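Local coordinates for protein putative transcriptional regulator, sugar-binding family (Arthrobacter aurescens, PDB 3NZE) that probably regulates transcription as a DNA-binding member of the SorC family, through a domain thought to bind a sugar, at residues A43-R48 / D250-E255; R48-L53 / I153-V158; Q119-A124 / E138-R143. All blocks are in the same frame, centred on the assembly; numbering follows the deposited sequence.

Interaction 1: residues A43-R48 / D250-E255; sequences AMQAAR and DLILDE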
loop_
_atom_site.group_PDB
_atom_site.type_symbol
_atom_site.label_atom_id
_atom_site.label_comp_id
_atom_site.label_asym_id
_atom_site.label_seq_id
_atom_site.Cartn_x
_atom_site.Cartn_y
_atom_site.Cartn_z
ATOM N N ALA A 43 -2.197 -12.507 2.040
ATOM C CA ALA A 43 -3.263 -11.648 2.540
ATOM C C ALA A 43 -3.887 -12.190 3.822
ATOM O O ALA A 43 -4.268 -11.418 4.708
ATOM C CB ALA A 43 -4.333 -11.451 1.467
HETATM N N MSE A 44 -4.002 -13.507 3.920
HETATM C CA MSE A 44 -4.497 -14.125 5.146
HETATM C C MSE A 44 -3.600 -13.816 6.337
HETATM O O MSE A 44 -4.086 -13.483 7.414
HETATM C CB MSE A 44 -4.600 -15.645 5.006
HETATM C CG MSE A 44 -5.808 -16.129 4.276
HETATM SE SE MSE A 44 -6.021 -18.039 4.580
HETATM C CE MSE A 44 -6.586 -18.049 6.437
ATOM N N GLN A 45 -2.288 -13.945 6.158
ATOM C CA GLN A 45 -1.383 -13.637 7.254
ATOM C C GLN A 45 -1.448 -12.150 7.588
ATOM O O GLN A 45 -1.411 -11.762 8.752
ATOM C CB GLN A 45 0.058 -14.040 6.913
ATOM C CG GLN A 45 1.069 -13.617 7.972
ATOM C CD GLN A 45 0.818 -14.314 9.295
ATOM O OE1 GLN A 45 0.795 -15.544 9.362
ATOM N NE2 GLN A 45 0.624 -13.531 10.354
ATOM N N ALA A 46 -1.537 -11.310 6.567
ATOM C CA ALA A 46 -1.594 -9.875 6.816
ATOM C C ALA A 46 -2.828 -9.539 7.661
ATOM O O ALA A 46 -2.756 -8.731 8.589
ATOM C CB ALA A 46 -1.606 -9.087 5.485
ATOM N N ALA A 47 -3.963 -10.144 7.329
ATOM C CA ALA A 47 -5.193 -9.890 8.075
ATOM C C ALA A 47 -5.011 -10.260 9.540
ATOM O O ALA A 47 -5.466 -9.555 10.442
ATOM C CB ALA A 47 -6.354 -10.690 7.469
ATOM N N ARG A 48 -4.354 -11.391 9.769
ATOM C CA ARG A 48 -4.103 -11.856 11.123
ATOM C C ARG A 48 -3.225 -10.862 11.876
ATOM O O ARG A 48 -3.415 -10.623 13.070
ATOM C CB ARG A 48 -3.459 -13.245 11.103
ATOM C CG ARG A 48 -2.942 -13.685 12.455
ATOM C CD ARG A 48 -2.565 -15.156 12.458
ATOM N NE ARG A 48 -3.744 -16.009 12.364
ATOM C CZ ARG A 48 -3.757 -17.295 12.697
ATOM N NH1 ARG A 48 -2.651 -17.873 13.148
ATOM N NH2 ARG A 48 -4.876 -17.998 12.585
ATOM N N ASP A 250 5.810 -2.609 9.800
ATOM C CA ASP A 250 5.467 -4.022 9.830
ATOM C C ASP A 250 5.318 -4.514 8.396
ATOM O O ASP A 250 4.655 -3.881 7.582
ATOM C CB ASP A 250 4.153 -4.242 10.582
ATOM C CG ASP A 250 4.214 -3.745 12.018
ATOM O OD1 ASP A 250 4.530 -4.547 12.925
ATOM O OD2 ASP A 250 3.961 -2.549 12.238
ATOM N N LEU A 251 5.958 -5.625 8.084
ATOM C CA LEU A 251 5.962 -6.119 6.712
ATOM C C LEU A 251 5.467 -7.554 6.674
ATOM O O LEU A 251 5.893 -8.380 7.482
ATOM C CB LEU A 251 7.392 -6.043 6.168
ATOM C CG LEU A 251 7.700 -6.673 4.812
ATOM C CD1 LEU A 251 6.990 -5.887 3.703
ATOM C CD2 LEU A 251 9.202 -6.696 4.571
ATOM N N ILE A 252 4.555 -7.850 5.747
ATOM C CA ILE A 252 4.118 -9.222 5.505
ATOM C C ILE A 252 4.388 -9.551 4.042
ATOM O O ILE A 252 3.966 -8.810 3.155
ATOM C CB ILE A 252 2.618 -9.411 5.808
ATOM C CG1 ILE A 252 2.305 -9.020 7.254
ATOM C CG2 ILE A 252 2.191 -10.874 5.562
ATOM C CD1 ILE A 252 1.817 -7.616 7.402
ATOM N N LEU A 253 5.118 -10.637 3.784
ATOM C CA LEU A 253 5.467 -10.985 2.409
ATOM C C LEU A 253 5.679 -12.479 2.257
ATOM O O LEU A 253 5.887 -13.188 3.239
ATOM C CB LEU A 253 6.710 -10.221 1.938
ATOM C CG LEU A 253 8.101 -10.727 2.346
ATOM C CD1 LEU A 253 9.186 -9.925 1.636
ATOM C CD2 LEU A 253 8.328 -10.680 3.860
ATOM N N ASP A 254 5.618 -12.963 1.015
ATOM C CA ASP A 254 5.744 -14.392 0.776
ATOM C C ASP A 254 7.204 -14.819 0.827
ATOM O O ASP A 254 8.106 -14.003 0.624
ATOM C CB ASP A 254 5.155 -14.764 -0.582
ATOM C CG ASP A 254 5.888 -14.102 -1.729
ATOM O OD1 ASP A 254 5.722 -12.876 -1.903
ATOM O OD2 ASP A 254 6.637 -14.812 -2.447
ATOM N N GLU A 255 7.403 -16.107 1.073
ATOM C CA GLU A 255 8.723 -16.713 1.206
ATOM C C GLU A 255 9.651 -16.385 0.039
ATOM O O GLU A 255 10.803 -16.020 0.248
ATOM C CB GLU A 255 8.557 -18.229 1.352
ATOM C CG GLU A 255 9.841 -19.015 1.494
ATOM C CD GLU A 255 9.578 -20.510 1.580
ATOM O OE1 GLU A 255 8.410 -20.899 1.812
ATOM O OE2 GLU A 255 10.533 -21.293 1.410
#
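Gln-45 carries the one flat group among the residues that touch here, and neither face nor edge of its amide meets Ile-252. The contact is left to the aliphatic part of the chain. The setting is the Rossmann-like α/β domain: helix 35-50 lies over parallel strands and belongs to a beta-alpha-beta crossover. It starts after strand 23-27 and leads to strand 59-62, passing over strand 250-254 on the way. Ile-252 is the residue of that strand which fills the interface. The three carbons beyond its CB share the work. Ile-252 CG2 sits 3.8 Å from Gln-45 CG, and the two side chains cross at about a right angle. The same methyl, Ile-252 CG2, comes within 3.9 Å of the backbone atom Ala-46 N. Ile-252 CG1 rests 4.0 Å from Ala-46 CA. Gln-45 has CG anti to its backbone nitrogen (chi1 174°), then bends at chi2 (64°). The chain therefore passes over CG2 while its head stays clear, and NE2 is hydrogen-bonded to Thr-49 OG1 one helical turn on. Ala-46 is small, and this permits a close approach: its CA is 5.9 Å from Ile-252 CA. Val-229 and Val-71 also touch Ala-46, while Ile-227 flanks Ile-252 on the next strand. With an alanine at Ile-252 a gap is likely to open under Ala-46 and the Gln-45 chain, because CG1, CG2 and CD1, which make the closest contacts to both, would be gone. No hydrogen bond joins the two segments; the contact is apolar and buried. At the end of the strand, Asp-254 serves as N-cap of helix 255-261. Ile-252 has an unusual chi2 of 95°, far from a staggered value, and its CD1 lies 4.2 Å from Ala-46 CB.

Interaction 2: residues R48-L53 / I153-V158; sequences RTIGPL and IAIFGV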
loop_
_atom_site.group_PDB
_atom_site.type_symbol
_atom_site.label_atom_id
_atom_site.label_comp_id
_atom_site.label_asym_id
_atom_site.label_seq_id
_atom_site.Cartn_x
_atom_site.Cartn_y
_atom_site.Cartn_z
ATOM N N ARG A 48 -4.354 -11.391 9.769
ATOM C CA ARG A 48 -4.103 -11.856 11.123
ATOM C C ARG A 48 -3.225 -10.862 11.876
ATOM O O ARG A 48 -3.415 -10.623 13.070
ATOM C CB ARG A 48 -3.459 -13.245 11.103
ATOM C CG ARG A 48 -2.942 -13.685 12.455
ATOM C CD ARG A 48 -2.565 -15.156 12.458
ATOM N NE ARG A 48 -3.744 -16.009 12.364
ATOM C CZ ARG A 48 -3.757 -17.295 12.697
ATOM N NH1 ARG A 48 -2.651 -17.873 13.148
ATOM N NH2 ARG A 48 -4.876 -17.998 12.585
ATOM N N THR A 49 -2.263 -10.277 11.172
ATOM C CA THR A 49 -1.359 -9.303 11.776
ATOM C C THR A 49 -2.015 -7.945 12.029
ATOM O O THR A 49 -1.744 -7.288 13.037
ATOM C CB THR A 49 -0.083 -9.155 10.930
ATOM O OG1 THR A 49 0.628 -10.407 10.947
ATOM C CG2 THR A 49 0.795 -8.045 11.483
ATOM N N ILE A 50 -2.887 -7.538 11.114
ATOM C CA ILE A 50 -3.588 -6.264 11.207
ATOM C C ILE A 50 -4.581 -6.192 12.374
ATOM O O ILE A 50 -4.716 -5.152 13.023
ATOM C CB ILE A 50 -4.345 -5.985 9.902
ATOM C CG1 ILE A 50 -3.361 -5.614 8.795
ATOM C CG2 ILE A 50 -5.396 -4.888 10.098
ATOM C CD1 ILE A 50 -3.996 -5.599 7.411
ATOM N N GLY A 51 -5.288 -7.289 12.622
ATOM C CA GLY A 51 -6.348 -7.314 13.619
ATOM C C GLY A 51 -6.030 -6.687 14.972
ATOM O O GLY A 51 -6.740 -5.785 15.424
ATOM N N PRO A 52 -4.981 -7.174 15.637
ATOM C CA PRO A 52 -4.556 -6.661 16.949
ATOM C C PRO A 52 -4.198 -5.169 16.923
ATOM O O PRO A 52 -4.180 -4.528 17.971
ATOM C CB PRO A 52 -3.303 -7.483 17.256
ATOM C CG PRO A 52 -3.466 -8.735 16.476
ATOM C CD PRO A 52 -4.196 -8.348 15.219
ATOM N N LEU A 53 -3.920 -4.627 15.745
ATOM C CA LEU A 53 -3.490 -3.234 15.634
ATOM C C LEU A 53 -4.661 -2.295 15.398
ATOM O O LEU A 53 -4.494 -1.076 15.403
ATOM C CB LEU A 53 -2.451 -3.070 14.520
ATOM C CG LEU A 53 -1.260 -4.028 14.619
ATOM C CD1 LEU A 53 -0.265 -3.765 13.506
ATOM C CD2 LEU A 53 -0.582 -3.911 15.974
ATOM N N ILE A 153 -2.971 4.279 12.029
ATOM C CA ILE A 153 -2.259 3.242 11.286
ATOM C C ILE A 153 -2.520 3.380 9.787
ATOM O O ILE A 153 -3.528 3.965 9.360
ATOM C CB ILE A 153 -2.586 1.790 11.771
ATOM C CG1 ILE A 153 -3.949 1.315 11.272
ATOM C CG2 ILE A 153 -2.474 1.676 13.299
ATOM C CD1 ILE A 153 -4.282 -0.123 11.704
ATOM N N ALA A 154 -1.577 2.895 8.983
ATOM C CA ALA A 154 -1.714 2.926 7.523
ATOM C C ALA A 154 -1.497 1.512 7.027
ATOM O O ALA A 154 -0.620 0.821 7.521
ATOM C CB ALA A 154 -0.678 3.856 6.898
ATOM N N ILE A 155 -2.299 1.077 6.060
ATOM C CA ILE A 155 -2.148 -0.267 5.513
ATOM C C ILE A 155 -2.062 -0.159 4.015
ATOM O O ILE A 155 -2.914 0.476 3.396
ATOM C CB ILE A 155 -3.353 -1.166 5.858
ATOM C CG1 ILE A 155 -3.674 -1.084 7.352
ATOM C CG2 ILE A 155 -3.070 -2.613 5.443
ATOM C CD1 ILE A 155 -4.987 -1.759 7.754
ATOM N N PHE A 156 -1.050 -0.785 3.425
ATOM C CA PHE A 156 -0.797 -0.602 1.998
ATOM C C PHE A 156 0.015 -1.717 1.371
ATOM O O PHE A 156 0.813 -2.380 2.038
ATOM C CB PHE A 156 -0.088 0.730 1.729
ATOM C CG PHE A 156 1.160 0.949 2.563
ATOM C CD1 PHE A 156 2.397 0.476 2.138
ATOM C CD2 PHE A 156 1.082 1.639 3.758
ATOM C CE1 PHE A 156 3.546 0.694 2.901
ATOM C CE2 PHE A 156 2.228 1.868 4.529
ATOM C CZ PHE A 156 3.459 1.394 4.095
ATOM N N GLY A 157 -0.174 -1.889 0.066
ATOM C CA GLY A 157 0.713 -2.708 -0.735
ATOM C C GLY A 157 1.755 -1.825 -1.413
ATOM O O GLY A 157 1.893 -0.642 -1.097
ATOM N N VAL A 158 2.498 -2.404 -2.349
ATOM C CA VAL A 158 3.564 -1.674 -3.027
ATOM C C VAL A 158 3.487 -1.924 -4.526
ATOM O O VAL A 158 3.424 -3.078 -4.964
ATOM C CB VAL A 158 4.956 -2.126 -2.528
ATOM C CG1 VAL A 158 6.068 -1.337 -3.222
ATOM C CG2 VAL A 158 5.065 -1.946 -1.019
#
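Ile-50 points its CD1 at Ile-155, and the two side chains meet tip to tip. This is helix-on-sheet packing in the Rossmann-like domain, where the region of helix 35-50 round Ile-50 reaches strand 153-160 within the crossover to strand 59-62. Ile-50 CD1 is 3.7 Å from Ile-155 CG2. A second pair reinforces it: Ile-50 CG2 lies 3.9 Å from Ile-155 CD1. With CG1 anti to the carbonyl carbon (chi1 -73° in Ile-50, -49° in Ile-155) and the chain extended at chi2, CD1 and CG2 of each face the other residue. Val-71 and Tyr-113 also touch Ile-50, and Leu-68 and Phe-109 touch Ile-155, so helices 66-73 and 99-113 share this buried layer. Two residues earlier on the strand, Ile-153 faces Leu-53, three residues after Ile-50. Ile-153 CD1 lies against the carbonyl, 3.8 Å from Leu-53 O. Between side chains the approach is wider, with Leu-53 CB 4.5 Å from Ile-153 CD1. Ile-153 is modelled in two conformers, so its detail is less certain. Nothing polar bonds across. Within the turn, Leu-53 N donates to Ile-50 O at 2.9 Å.

Interaction 3: residues Q119-A124 / E138-R143; sequences QFPVPA and ERSVQR
Val-141 is the centre of this contact, and its two methyls have different partners. Val-141 CG1 lies 3.9 Å from Phe-120 CE1, approaching the ring obliquely. Val-141 CG2 lies 3.7 Å from Val-122 CG1, and those two side chains cross at about a right angle. The split follows from a first torsion that sets CG1 anti to the backbone nitrogen (chi1 173°). Pro-121 sits between the two hydrophobic residues in sequence but is exposed. Its CG approaches Ser-140 loosely, 4.3 Å from Ser-140 OG. The contact therefore has a buried side and a solvent side. No hydrogen bond crosses it.

The next shell fixes the shape of the loop. Pro-121 is the centre of an inverse gamma turn, closed by Val-122 N bonding to Phe-120 O at 2.8 Å. This is consistent with both residues reaching Val-141 and Val-122 folding back. Val-122 CG2 lies over one face of the Phe-120 ring, 3.6 Å from its plane and nearer its margin than its centre. On the helix side, Glu-138 holds the N-cap position, and its carbonyl O accepts from Gln-142 N at 2.9 Å. Further out, Phe-120 packs along the same helix on Ile-144 and Leu-145, while Met-135 touches both valines. Gln-87 OE1 accepts from Phe-120 N.

The loop follows the C-terminal end of parallel strand 116-118, the edge at which Rossmann-like domains commonly bind their ligands. Glu-118, a calcium-binding residue, has its side chain about 8 Å from that of Phe-120, though no calcium is bound to this chain.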
loop_
_atom_site.group_PDB
_atom_site.type_symbol
_atom_site.label_atom_id
_atom_site.label_comp_id
_atom_site.label_asym_id
_atom_site.label_seq_id
_atom_site.Cartn_x
_atom_site.Cartn_y
_atom_site.Cartn_z
ATOM N N GLN A 119 -14.805 7.900 2.501
ATOM C CA GLN A 119 -14.205 7.797 1.180
ATOM C C GLN A 119 -13.745 9.131 0.614
ATOM O O GLN A 119 -14.065 10.202 1.134
ATOM C CB GLN A 119 -15.145 7.067 0.216
ATOM C CG GLN A 119 -15.329 5.626 0.647
ATOM C CD GLN A 119 -15.811 4.728 -0.458
ATOM O OE1 GLN A 119 -16.927 4.221 -0.399
ATOM N NE2 GLN A 119 -14.965 4.511 -1.473
ATOM N N PHE A 120 -13.001 9.038 -0.481
ATOM C CA PHE A 120 -12.196 10.131 -1.007
ATOM C C PHE A 120 -12.764 10.435 -2.399
ATOM O O PHE A 120 -12.567 9.652 -3.324
ATOM C CB PHE A 120 -10.756 9.607 -1.103
ATOM C CG PHE A 120 -9.685 10.673 -1.217
ATOM C CD1 PHE A 120 -9.917 11.988 -0.853
ATOM C CD2 PHE A 120 -8.420 10.328 -1.667
ATOM C CE1 PHE A 120 -8.903 12.944 -0.958
ATOM C CE2 PHE A 120 -7.415 11.265 -1.782
ATOM C CZ PHE A 120 -7.649 12.576 -1.422
ATOM N N PRO A 121 -13.487 11.562 -2.546
ATOM C CA PRO A 121 -14.233 11.790 -3.798
ATOM C C PRO A 121 -13.356 12.359 -4.913
ATOM O O PRO A 121 -13.637 13.438 -5.441
ATOM C CB PRO A 121 -15.290 12.816 -3.381
ATOM C CG PRO A 121 -14.606 13.615 -2.333
ATOM C CD PRO A 121 -13.788 12.596 -1.541
ATOM N N VAL A 122 -12.310 11.621 -5.269
ATOM C CA VAL A 122 -11.349 12.046 -6.283
ATOM C C VAL A 122 -10.991 10.840 -7.155
ATOM O O VAL A 122 -11.093 9.691 -6.692
ATOM C CB VAL A 122 -10.072 12.646 -5.629
ATOM C CG1 VAL A 122 -10.446 13.659 -4.548
ATOM C CG2 VAL A 122 -9.219 11.562 -5.038
ATOM N N PRO A 123 -10.593 11.081 -8.421
ATOM C CA PRO A 123 -10.292 9.950 -9.315
ATOM C C PRO A 123 -9.028 9.202 -8.874
ATOM O O PRO A 123 -8.370 9.619 -7.923
ATOM C CB PRO A 123 -10.065 10.615 -10.681
ATOM C CG PRO A 123 -10.578 12.031 -10.544
ATOM C CD PRO A 123 -10.469 12.386 -9.103
ATOM N N ALA A 124 -8.680 8.131 -9.578
ATOM C CA ALA A 124 -7.535 7.301 -9.189
ATOM C C ALA A 124 -6.211 8.051 -9.247
ATOM O O ALA A 124 -5.297 7.748 -8.497
ATOM C CB ALA A 124 -7.462 6.042 -10.072
ATOM N N GLU A 138 -10.692 22.211 -2.809
ATOM C CA GLU A 138 -12.097 21.926 -2.562
ATOM C C GLU A 138 -12.287 21.482 -1.119
ATOM O O GLU A 138 -11.536 20.650 -0.619
ATOM C CB GLU A 138 -12.567 20.822 -3.506
ATOM C CG GLU A 138 -12.565 21.259 -4.969
ATOM C CD GLU A 138 -13.732 22.195 -5.296
ATOM O OE1 GLU A 138 -14.861 21.900 -4.863
ATOM O OE2 GLU A 138 -13.512 23.209 -5.994
ATOM N N ARG A 139 -13.312 22.006 -0.455
ATOM C CA ARG A 139 -13.563 21.612 0.933
ATOM C C ARG A 139 -13.866 20.118 1.067
ATOM O O ARG A 139 -13.462 19.473 2.034
ATOM C CB ARG A 139 -14.686 22.457 1.538
ATOM C CG ARG A 139 -14.277 23.892 1.797
ATOM C CD ARG A 139 -15.487 24.768 2.038
ATOM N NE ARG A 139 -16.409 24.678 0.919
ATOM C CZ ARG A 139 -17.651 25.145 0.930
ATOM N NH1 ARG A 139 -18.413 25.009 -0.142
ATOM N NH2 ARG A 139 -18.134 25.734 2.016
ATOM N N SER A 140 -14.573 19.562 0.088
ATOM C CA SER A 140 -14.917 18.152 0.139
ATOM C C SER A 140 -13.655 17.308 0.192
ATOM O O SER A 140 -13.611 16.287 0.876
ATOM C CB SER A 140 -15.759 17.762 -1.077
ATOM O OG SER A 140 -14.993 17.904 -2.255
ATOM N N VAL A 141 -12.630 17.739 -0.531
ATOM C CA VAL A 141 -11.372 17.004 -0.566
ATOM C C VAL A 141 -10.578 17.263 0.705
ATOM O O VAL A 141 -10.080 16.328 1.336
ATOM C CB VAL A 141 -10.530 17.362 -1.802
ATOM C CG1 VAL A 141 -9.156 16.715 -1.719
ATOM C CG2 VAL A 141 -11.259 16.931 -3.078
ATOM N N GLN A 142 -10.492 18.533 1.086
ATOM C CA GLN A 142 -9.695 18.954 2.238
ATOM C C GLN A 142 -10.134 18.278 3.534
ATOM O O GLN A 142 -9.301 17.947 4.380
ATOM C CB GLN A 142 -9.736 20.480 2.385
ATOM C CG GLN A 142 -8.973 21.205 1.295
ATOM C CD GLN A 142 -9.218 22.708 1.285
ATOM O OE1 GLN A 142 -10.160 23.209 1.907
ATOM N NE2 GLN A 142 -8.369 23.434 0.567
ATOM N N ARG A 143 -11.436 18.055 3.694
ATOM C CA ARG A 143 -11.932 17.411 4.903
ATOM C C ARG A 143 -11.416 15.973 5.003
ATOM O O ARG A 143 -11.156 15.466 6.093
ATOM C CB ARG A 143 -13.458 17.446 4.948
ATOM C CG ARG A 143 -14.057 18.847 5.060
ATOM C CD ARG A 143 -13.811 19.476 6.428
ATOM N NE ARG A 143 -12.445 19.969 6.581
ATOM C CZ ARG A 143 -11.997 21.100 6.047
ATOM N NH1 ARG A 143 -12.805 21.855 5.313
ATOM N NH2 ARG A 143 -10.740 21.475 6.239
#

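How the interactions relate
Interactions 1 and 2 are core contacts of one helix on one sheet. Helix 35-50 meets strand 250-254 with its middle and strand 153-160 with its end. Ile-252 CD1 touches Thr-49 CG2 at 4.2 Å, so the packing is continuous. In interaction 1 a small alanine lets the backbone come close; in interaction 2 longer side chains span a wider gap. Interaction 3 is peripheral, with its centre about 30 Å from that of interaction 1. It joins a loop to a helix, and pairs buried valines and a phenylalanine with an exposed proline and serine at its rim. Its helix 139-149 leads directly into strand 153-160 of interaction 2. All three rely on apolar contact.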